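Local coordinates for protein Rab GDP-dissociation inhibitor (Saccharomyces cerevisiae, PDB 2BCG) that regulates Rab GTPases of the yeast secretory pathway by inhibiting GDP release from SEC4, and extracts GDP-bound YPT7 from vacuolar membranes, at residues 89-94 with 235-240; 200-205 with 216-221; 343-348 with 366-371. One frame throughout, in Å; residues are numbered along the deposited sequence.

Interaction 1 (89-94 with 235-240); sequences KFLMAN and LYPMYG
Leu91 and Leu235 face each other as an antiparallel hydrogen-bonded pair, and their main chains exchange two bonds. Leu91 N donates to Leu235 O at 2.9 Å, almost straight at 173°, while Leu235 N returns a bond of 2.8 Å to Leu91 O. Both side chains fall on the same face of the small sheet. Leu91 can be followed outward: its CB lies 4.2 Å from Leu235 CB and close to Leu235 O; CG then turns beside its own backbone N (chi1 -76°), and from there the CD1 branch runs past Leu235 O to the proline ring, ending 4.1 Å from Pro237 CD. Leu91 thus reaches from Leu235 to Pro237. Ala93 CB adds a contact of 4.2 Å with Leu235 CG.

Phe90 and Tyr236 meet with their rings set obliquely, Phe90 CD2 lying 3.8 Å from Tyr236 CD1. The tyrosine ring is swung there because its CG lies anti to the backbone N (chi1 -175°). Lys89 O approaches the ring edge, 3.9 Å from Tyr236 CD1, and Pro237 CD rests over one ring face. The hydroxyl beyond is bonded to Asp85, and Lys89 NZ turns to Asp418 and Ser420, so neither polar end depends on this contact. Past the paired residues the chain reverses in a type II beta turn from Pro237 to Gly240, closed by a bond from Gly240 N to Pro237 O. Residues 236-240 belong to a region that interacts with YPT1. Strand 91-92 forms one margin of a three-stranded antiparallel sheet, with strand 234-237 in the middle and 112-114 beyond.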
loop_
_atom_site.group_PDB
_atom_site.type_symbol
_atom_site.label_atom_id
_atom_site.label_comp_id
_atom_site.label_asym_id
_atom_site.label_seq_id
_atom_site.Cartn_x
_atom_site.Cartn_y
_atom_site.Cartn_z
ATOM N N LYS A 89 -0.806 4.790 -9.175
ATOM C CA LYS A 89 -2.224 4.932 -8.789
ATOM C C LYS A 89 -2.297 5.924 -7.652
ATOM O O LYS A 89 -1.399 5.906 -6.766
ATOM C CB LYS A 89 -2.819 3.619 -8.248
ATOM C CG LYS A 89 -2.746 2.455 -9.184
ATOM C CD LYS A 89 -3.881 2.539 -10.207
ATOM C CE LYS A 89 -3.771 1.421 -11.195
ATOM N NZ LYS A 89 -4.912 1.512 -12.166
ATOM N N PHE A 90 -3.330 6.782 -7.677
ATOM C CA PHE A 90 -3.764 7.531 -6.512
ATOM C C PHE A 90 -4.993 6.902 -5.840
ATOM O O PHE A 90 -5.661 6.039 -6.420
ATOM C CB PHE A 90 -4.071 8.960 -6.916
ATOM C CG PHE A 90 -2.841 9.735 -7.371
ATOM C CD1 PHE A 90 -2.789 10.346 -8.633
ATOM C CD2 PHE A 90 -1.738 9.863 -6.533
ATOM C CE1 PHE A 90 -1.648 11.081 -9.024
ATOM C CE2 PHE A 90 -0.598 10.576 -6.939
ATOM C CZ PHE A 90 -0.567 11.199 -8.183
ATOM N N LEU A 91 -5.313 7.345 -4.623
ATOM C CA LEU A 91 -6.582 6.933 -3.972
ATOM C C LEU A 91 -7.611 8.084 -4.039
ATOM O O LEU A 91 -7.302 9.185 -3.618
ATOM C CB LEU A 91 -6.342 6.630 -2.482
ATOM C CG LEU A 91 -5.656 5.292 -2.135
ATOM C CD1 LEU A 91 -4.146 5.376 -2.413
ATOM C CD2 LEU A 91 -5.920 4.896 -0.689
ATOM N N MET A 92 -8.813 7.824 -4.558
ATOM C CA MET A 92 -9.880 8.813 -4.375
ATOM C C MET A 92 -10.179 8.958 -2.874
ATOM O O MET A 92 -10.414 7.961 -2.163
ATOM C CB MET A 92 -11.166 8.385 -5.094
ATOM C CG MET A 92 -11.112 8.524 -6.585
ATOM S SD MET A 92 -11.282 10.275 -7.045
ATOM C CE MET A 92 -12.516 10.252 -8.326
ATOM N N ALA A 93 -10.196 10.193 -2.393
ATOM C CA ALA A 93 -10.390 10.443 -0.970
ATOM C C ALA A 93 -11.698 9.883 -0.400
ATOM O O ALA A 93 -11.719 9.543 0.775
ATOM C CB ALA A 93 -10.259 11.914 -0.660
ATOM N N ASN A 94 -12.762 9.766 -1.211
ATOM C CA ASN A 94 -14.030 9.166 -0.733
ATOM C C ASN A 94 -14.306 7.845 -1.414
ATOM O O ASN A 94 -15.459 7.361 -1.461
ATOM C CB ASN A 94 -15.222 10.144 -0.914
ATOM C CG ASN A 94 -16.442 9.759 -0.058
ATOM O OD1 ASN A 94 -17.571 9.686 -0.567
ATOM N ND2 ASN A 94 -16.206 9.479 1.224
ATOM N N LEU A 235 -5.516 11.004 -2.486
ATOM C CA LEU A 235 -4.496 10.728 -1.467
ATOM C C LEU A 235 -3.385 9.799 -2.031
ATOM O O LEU A 235 -3.600 9.127 -3.016
ATOM C CB LEU A 235 -5.148 10.040 -0.262
ATOM C CG LEU A 235 -6.371 10.697 0.402
ATOM C CD1 LEU A 235 -6.930 9.815 1.520
ATOM C CD2 LEU A 235 -5.984 12.097 0.920
ATOM N N TYR A 236 -2.234 9.783 -1.368
ATOM C CA TYR A 236 -1.115 8.925 -1.775
ATOM C C TYR A 236 -0.395 8.449 -0.496
ATOM O O TYR A 236 -0.195 9.238 0.413
ATOM C CB TYR A 236 -0.148 9.681 -2.697
ATOM C CG TYR A 236 0.972 8.806 -3.236
ATOM C CD1 TYR A 236 0.775 7.997 -4.355
ATOM C CD2 TYR A 236 2.223 8.758 -2.587
ATOM C CE1 TYR A 236 1.780 7.149 -4.813
ATOM C CE2 TYR A 236 3.229 7.923 -3.056
ATOM C CZ TYR A 236 3.001 7.118 -4.151
ATOM O OH TYR A 236 4.038 6.318 -4.575
ATOM N N PRO A 237 -0.037 7.164 -0.421
ATOM C CA PRO A 237 0.639 6.661 0.791
ATOM C C PRO A 237 2.100 7.081 0.928
ATOM O O PRO A 237 2.891 6.989 -0.029
ATOM C CB PRO A 237 0.596 5.136 0.627
ATOM C CG PRO A 237 0.544 4.922 -0.851
ATOM C CD PRO A 237 -0.224 6.103 -1.429
ATOM N N MET A 238 2.475 7.463 2.147
ATOM C CA MET A 238 3.878 7.661 2.484
ATOM C C MET A 238 4.619 6.332 2.285
ATOM O O MET A 238 4.130 5.240 2.689
ATOM C CB MET A 238 4.006 8.109 3.952
ATOM C CG MET A 238 3.359 9.439 4.275
ATOM S SD MET A 238 4.054 10.796 3.309
ATOM C CE MET A 238 5.717 10.809 4.007
ATOM N N TYR A 239 5.790 6.449 1.663
ATOM C CA TYR A 239 6.668 5.332 1.278
ATOM C C TYR A 239 6.187 4.501 0.083
ATOM O O TYR A 239 6.819 3.500 -0.268
ATOM C CB TYR A 239 6.995 4.397 2.449
ATOM C CG TYR A 239 7.670 5.034 3.616
ATOM C CD1 TYR A 239 9.033 5.386 3.595
ATOM C CD2 TYR A 239 6.942 5.302 4.755
ATOM C CE1 TYR A 239 9.644 5.954 4.733
ATOM C CE2 TYR A 239 7.527 5.839 5.878
ATOM C CZ TYR A 239 8.857 6.184 5.854
ATOM O OH TYR A 239 9.391 6.731 6.974
ATOM N N GLY A 240 5.154 4.981 -0.586
ATOM C CA GLY A 240 4.782 4.402 -1.857
ATOM C C GLY A 240 3.672 3.365 -1.770
ATOM O O GLY A 240 3.266 2.909 -0.677
#

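Interaction 2 (200-205 with 216-221); sequences ALWTND and FERILL
Arg218 reaches from helix 212-229 across to the loop after helix 189-199 and lays its guanidinium flat on the indole of Trp202. The two planes are only 15° apart, and CZ stands 3.5 Å from the centroid of the six-membered ring, over its face: a cation-pi stack. The aliphatic part joins in, with Arg218 CD making a CH-pi contact 3.9 Å from the same centroid. The chain is extended from CG to NE, which carries the head group this far over the ring.

While one face of the guanidinium meets the indole, its edge is used for hydrogen bonding. Arg218 NH1 donates to Ala200 O at 2.9 Å, nearly straight (168°) and in the guanidinium plane, and a weak, bent bond of 3.2 Å joins the same NH1 to Leu201 O. These are carbonyls at a helix end, since Leu201 is the first residue beyond helix 189-199 to leave helical angles, with positive phi; the arginine thereby ties this C-terminus to the next helix. Such a carbonyl environment probably suits the positive charge.

Ala200 CB packs 3.8 Å from Ile219 CG1 and also reaches Arg218 CB. Ile219 leans on Phe153 and Ile157 of helix 144-159, near a bound geranylgeranyl group. Trp202 NE1 bonds to Ser215, and Tyr207 stacks on the indole as well.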
loop_
_atom_site.group_PDB
_atom_site.type_symbol
_atom_site.label_atom_id
_atom_site.label_comp_id
_atom_site.label_asym_id
_atom_site.label_seq_id
_atom_site.Cartn_x
_atom_site.Cartn_y
_atom_site.Cartn_z
ATOM N N ALA A 200 -15.177 12.741 -14.295
ATOM C CA ALA A 200 -15.584 11.343 -14.324
ATOM C C ALA A 200 -14.351 10.447 -14.549
ATOM O O ALA A 200 -14.373 9.242 -14.225
ATOM C CB ALA A 200 -16.666 11.103 -15.372
ATOM N N LEU A 201 -13.275 11.052 -15.063
ATOM C CA LEU A 201 -12.005 10.365 -15.329
ATOM C C LEU A 201 -12.136 9.171 -16.261
ATOM O O LEU A 201 -11.453 8.144 -16.081
ATOM C CB LEU A 201 -11.310 9.977 -14.020
ATOM C CG LEU A 201 -10.901 11.156 -13.141
ATOM C CD1 LEU A 201 -10.731 10.802 -11.661
ATOM C CD2 LEU A 201 -9.665 11.869 -13.736
ATOM N N TRP A 202 -13.005 9.297 -17.265
ATOM C CA TRP A 202 -13.005 8.358 -18.375
ATOM C C TRP A 202 -11.764 8.644 -19.229
ATOM O O TRP A 202 -11.354 9.798 -19.352
ATOM C CB TRP A 202 -14.267 8.512 -19.240
ATOM C CG TRP A 202 -15.577 8.178 -18.564
ATOM C CD1 TRP A 202 -16.570 9.060 -18.235
ATOM C CD2 TRP A 202 -16.053 6.878 -18.163
ATOM N NE1 TRP A 202 -17.635 8.393 -17.655
ATOM C CE2 TRP A 202 -17.343 7.061 -17.596
ATOM C CE3 TRP A 202 -15.521 5.582 -18.225
ATOM C CZ2 TRP A 202 -18.107 5.997 -17.092
ATOM C CZ3 TRP A 202 -16.297 4.517 -17.719
ATOM C CH2 TRP A 202 -17.572 4.740 -17.165
ATOM N N THR A 203 -11.157 7.606 -19.801
ATOM C CA THR A 203 -9.927 7.761 -20.593
ATOM C C THR A 203 -10.279 7.874 -22.063
ATOM O O THR A 203 -9.418 8.147 -22.922
ATOM C CB THR A 203 -8.938 6.584 -20.373
ATOM O OG1 THR A 203 -7.710 6.833 -21.070
ATOM C CG2 THR A 203 -9.512 5.314 -20.885
ATOM N N ASN A 204 -11.563 7.661 -22.345
ATOM C CA ASN A 204 -12.095 7.755 -23.695
ATOM C C ASN A 204 -13.515 8.311 -23.659
ATOM O O ASN A 204 -14.070 8.521 -22.580
ATOM C CB ASN A 204 -12.060 6.380 -24.387
ATOM C CG ASN A 204 -12.789 5.306 -23.589
ATOM O OD1 ASN A 204 -13.955 5.473 -23.210
ATOM N ND2 ASN A 204 -12.103 4.203 -23.316
ATOM N N ASP A 205 -14.079 8.540 -24.842
ATOM C CA ASP A 205 -15.432 9.079 -24.967
ATOM C C ASP A 205 -16.552 8.060 -25.156
ATOM O O ASP A 205 -17.674 8.445 -25.502
ATOM C CB ASP A 205 -15.473 10.085 -26.110
ATOM C CG ASP A 205 -14.884 11.409 -25.722
ATOM O OD1 ASP A 205 -14.535 12.175 -26.636
ATOM O OD2 ASP A 205 -14.773 11.665 -24.502
ATOM N N PHE A 216 -22.633 9.545 -13.650
ATOM C CA PHE A 216 -23.196 10.314 -12.546
ATOM C C PHE A 216 -22.481 9.963 -11.237
ATOM O O PHE A 216 -22.062 10.848 -10.477
ATOM C CB PHE A 216 -24.709 10.024 -12.404
ATOM C CG PHE A 216 -25.376 10.814 -11.306
ATOM C CD1 PHE A 216 -25.399 10.334 -9.992
ATOM C CD2 PHE A 216 -25.987 12.041 -11.582
ATOM C CE1 PHE A 216 -26.007 11.080 -8.975
ATOM C CE2 PHE A 216 -26.598 12.786 -10.566
ATOM C CZ PHE A 216 -26.603 12.306 -9.269
ATOM N N GLU A 217 -22.390 8.660 -10.966
ATOM C CA GLU A 217 -21.696 8.197 -9.760
ATOM C C GLU A 217 -20.210 8.589 -9.716
ATOM O O GLU A 217 -19.727 8.985 -8.654
ATOM C CB GLU A 217 -21.929 6.698 -9.481
ATOM C CG GLU A 217 -21.324 5.691 -10.470
ATOM C CD GLU A 217 -21.890 4.251 -10.340
ATOM O OE1 GLU A 217 -22.716 3.990 -9.440
ATOM O OE2 GLU A 217 -21.486 3.365 -11.136
ATOM N N ARG A 218 -19.494 8.489 -10.844
ATOM C CA ARG A 218 -18.073 8.909 -10.897
ATOM C C ARG A 218 -17.912 10.412 -10.630
ATOM O O ARG A 218 -17.005 10.816 -9.907
ATOM C CB ARG A 218 -17.401 8.542 -12.225
ATOM C CG ARG A 218 -17.131 7.051 -12.508
ATOM C CD ARG A 218 -16.559 6.981 -13.913
ATOM N NE ARG A 218 -16.038 5.686 -14.322
ATOM C CZ ARG A 218 -14.836 5.472 -14.856
ATOM N NH1 ARG A 218 -13.987 6.479 -15.077
ATOM N NH2 ARG A 218 -14.481 4.234 -15.190
ATOM N N ILE A 219 -18.782 11.241 -11.215
ATOM C CA ILE A 219 -18.741 12.671 -10.994
ATOM C C ILE A 219 -19.073 13.020 -9.546
ATOM O O ILE A 219 -18.401 13.835 -8.920
ATOM C CB ILE A 219 -19.701 13.401 -11.979
ATOM C CG1 ILE A 219 -19.240 13.158 -13.424
ATOM C CG2 ILE A 219 -19.786 14.899 -11.635
ATOM C CD1 ILE A 219 -20.340 13.404 -14.454
ATOM N N LEU A 220 -20.132 12.407 -9.003
ATOM C CA LEU A 220 -20.402 12.549 -7.580
ATOM C C LEU A 220 -19.211 12.130 -6.692
ATOM O O LEU A 220 -18.856 12.875 -5.765
ATOM C CB LEU A 220 -21.647 11.752 -7.201
ATOM C CG LEU A 220 -22.192 11.910 -5.785
ATOM C CD1 LEU A 220 -22.603 13.340 -5.437
ATOM C CD2 LEU A 220 -23.359 10.929 -5.669
ATOM N N LEU A 221 -18.614 10.971 -7.003
ATOM C CA LEU A 221 -17.401 10.474 -6.289
ATOM C C LEU A 221 -16.279 11.514 -6.341
ATOM O O LEU A 221 -15.638 11.785 -5.333
ATOM C CB LEU A 221 -16.917 9.137 -6.852
ATOM C CG LEU A 221 -15.608 8.568 -6.260
ATOM C CD1 LEU A 221 -15.703 8.344 -4.742
ATOM C CD2 LEU A 221 -15.168 7.324 -6.968
#

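Interaction 3 (343-348 with 366-371); sequences SDIYVA and ISTIIE
This is the strand pairing of a beta hairpin, 345-351 with 362-369, in the interior of a seven-stranded mixed sheet, extended by side-chain and water bridges where the regular pairing stops. Tyr346 and Ser367 form the hydrogen-bonded pair: Tyr346 N gives a bond of 3.0 Å to Ser367 O, and Ser367 N one of 2.9 Å to Tyr346 O. Val347 and Ile366 are the adjoining non-hydrogen-bonded pair, their side chains side by side and pointing the same way, with Val347 CG1 3.9 Å from Ile366 CG1. Ile366 CG2 takes the other direction and meets Ile345 CG2 at 3.7 Å, the two side chains crossing at a slant. Strands 330-334 and 303-317 flank the hairpin within the sheet, while Ala382 of helix 380-383 covers Ile345 and Ile366.

Beyond the regular pairing Thr368 takes over from the backbone. Its OG1, anti to the backbone N (chi1 -166°), donates to Asp344 O at 2.7 Å, coming from above the carbonyl plane (42° out of it). A valine here would probably leave the Asp344 carbonyl, at the start of strand 345-351, without its hydroxyl donor, since only a methyl would face it. Further out, one water bridges the two segments: in the Ser343 conformer given, it accepts from Ser343 OG, and it donates to Ile369 O and to Glu371 OE2, the last at 2.6 Å. Glu371 OE2 also receives a weak bond from Ser343 N and a bond from Lys342 N.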
loop_
_atom_site.group_PDB
_atom_site.type_symbol
_atom_site.label_atom_id
_atom_site.label_comp_id
_atom_site.label_asym_id
_atom_site.label_seq_id
_atom_site.Cartn_x
_atom_site.Cartn_y
_atom_site.Cartn_z
ATOM N N SER A 343 -7.105 7.504 -26.365
ATOM C CA SER A 343 -7.092 7.406 -24.911
ATOM C C SER A 343 -6.249 8.513 -24.315
ATOM O O SER A 343 -5.278 8.992 -24.896
ATOM C CB SER A 343 -6.666 6.035 -24.386
ATOM O OG SER A 343 -5.289 5.857 -24.510
ATOM N N ASP A 344 -6.622 8.868 -23.108
ATOM C CA ASP A 344 -5.880 9.886 -22.368
ATOM C C ASP A 344 -4.466 9.404 -21.993
ATOM O O ASP A 344 -4.195 8.212 -21.873
ATOM C CB ASP A 344 -6.638 10.266 -21.101
ATOM C CG ASP A 344 -7.968 10.946 -21.382
ATOM O OD1 ASP A 344 -8.645 11.330 -20.406
ATOM O OD2 ASP A 344 -8.329 11.108 -22.574
ATOM N N ILE A 345 -3.570 10.361 -21.807
ATOM C CA ILE A 345 -2.254 10.080 -21.181
ATOM C C ILE A 345 -2.287 10.694 -19.808
ATOM O O ILE A 345 -2.795 11.820 -19.625
ATOM C CB ILE A 345 -1.089 10.718 -21.988
ATOM C CG1 ILE A 345 -1.113 10.193 -23.438
ATOM C CG2 ILE A 345 0.250 10.439 -21.287
ATOM C CD1 ILE A 345 -0.016 10.727 -24.301
ATOM N N TYR A 346 -1.813 9.928 -18.826
ATOM C CA TYR A 346 -1.709 10.407 -17.444
ATOM C C TYR A 346 -0.257 10.609 -17.047
ATOM O O TYR A 346 0.649 9.920 -17.513
ATOM C CB TYR A 346 -2.328 9.409 -16.445
ATOM C CG TYR A 346 -3.838 9.274 -16.561
ATOM C CD1 TYR A 346 -4.396 8.035 -16.851
ATOM C CD2 TYR A 346 -4.708 10.367 -16.329
ATOM C CE1 TYR A 346 -5.776 7.875 -16.977
ATOM C CE2 TYR A 346 -6.094 10.207 -16.432
ATOM C CZ TYR A 346 -6.611 8.968 -16.740
ATOM O OH TYR A 346 -7.964 8.775 -16.816
ATOM N N VAL A 347 -0.055 11.545 -16.137
ATOM C CA VAL A 347 1.213 11.613 -15.424
ATOM C C VAL A 347 0.887 11.647 -13.934
ATOM O O VAL A 347 -0.037 12.342 -13.490
ATOM C CB VAL A 347 2.080 12.828 -15.827
ATOM C CG1 VAL A 347 3.528 12.626 -15.345
ATOM C CG2 VAL A 347 2.081 13.045 -17.366
ATOM N N ALA A 348 1.658 10.893 -13.161
ATOM C CA ALA A 348 1.526 10.848 -11.708
ATOM C C ALA A 348 2.862 11.284 -11.168
ATOM O O ALA A 348 3.898 10.673 -11.455
ATOM C CB ALA A 348 1.214 9.438 -11.216
ATOM N N ILE A 366 4.599 8.338 -16.352
ATOM C CA ILE A 366 3.705 8.653 -17.464
ATOM C C ILE A 366 3.109 7.330 -17.928
ATOM O O ILE A 366 3.831 6.323 -18.047
ATOM C CB ILE A 366 4.475 9.287 -18.642
ATOM C CG1 ILE A 366 5.142 10.627 -18.231
ATOM C CG2 ILE A 366 3.551 9.497 -19.833
ATOM C CD1 ILE A 366 6.244 11.026 -19.209
ATOM N N SER A 367 1.819 7.321 -18.230
ATOM C CA SER A 367 1.234 6.076 -18.743
ATOM C C SER A 367 0.094 6.327 -19.697
ATOM O O SER A 367 -0.620 7.323 -19.594
ATOM C CB SER A 367 0.802 5.176 -17.606
ATOM O OG SER A 367 -0.297 5.711 -16.958
ATOM N N THR A 368 -0.080 5.380 -20.616
ATOM C CA THR A 368 -1.236 5.407 -21.492
ATOM C C THR A 368 -1.350 4.040 -22.140
ATOM O O THR A 368 -0.400 3.240 -22.109
ATOM C CB THR A 368 -1.082 6.512 -22.569
ATOM O OG1 THR A 368 -2.348 6.752 -23.212
ATOM C CG2 THR A 368 -0.006 6.117 -23.602
ATOM N N ILE A 369 -2.534 3.768 -22.669
ATOM C CA ILE A 369 -2.748 2.604 -23.505
ATOM C C ILE A 369 -2.112 2.900 -24.880
ATOM O O ILE A 369 -2.361 3.942 -25.496
ATOM C CB ILE A 369 -4.267 2.391 -23.670
ATOM C CG1 ILE A 369 -4.921 1.975 -22.342
ATOM C CG2 ILE A 369 -4.576 1.410 -24.813
ATOM C CD1 ILE A 369 -4.335 0.755 -21.699
ATOM N N ILE A 370 -1.242 2.002 -25.310
ATOM C CA ILE A 370 -0.528 2.142 -26.568
ATOM C C ILE A 370 -1.525 2.089 -27.723
ATOM O O ILE A 370 -2.382 1.196 -27.770
ATOM C CB ILE A 370 0.552 1.037 -26.678
ATOM C CG1 ILE A 370 1.685 1.286 -25.689
ATOM C CG2 ILE A 370 1.154 0.940 -28.110
ATOM C CD1 ILE A 370 2.553 0.060 -25.469
ATOM N N GLU A 371 -1.412 3.048 -28.643
ATOM C CA GLU A 371 -2.251 3.036 -29.867
ATOM C C GLU A 371 -1.448 3.174 -31.158
ATOM O O GLU A 371 -2.035 3.225 -32.251
ATOM C CB GLU A 371 -3.377 4.071 -29.805
ATOM C CG GLU A 371 -2.892 5.524 -29.719
ATOM C CD GLU A 371 -4.042 6.498 -29.606
ATOM O OE1 GLU A 371 -4.244 7.300 -30.569
ATOM O OE2 GLU A 371 -4.748 6.453 -28.573
HETATM O O HOH W 1 -4.860 4.609 -26.700
HETATM O O HOH W 2 0.664 7.596 -15.119
#

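In the fold
Along the chain, interaction 2 falls between the two segments of interaction 1, and interaction 3 follows both. Their centres lie about 17 to 19 Å apart, yet each touches the others. Helix 212-229, which carries 216-221, leads into strand 234-237 of interaction 1, and Met92 CE packs 3.8 Å from Leu201 CD1. Phe90 CZ meets Ala348 CB at 3.9 Å, setting the small antiparallel sheet against the large mixed one. Between interactions 2 and 3 a probable hydrogen bond runs from Asp344 N to Thr203 O. The three contacts thus connect the YPT1-interacting region, the mixed sheet and the helices near the bound geranylgeranyl groups.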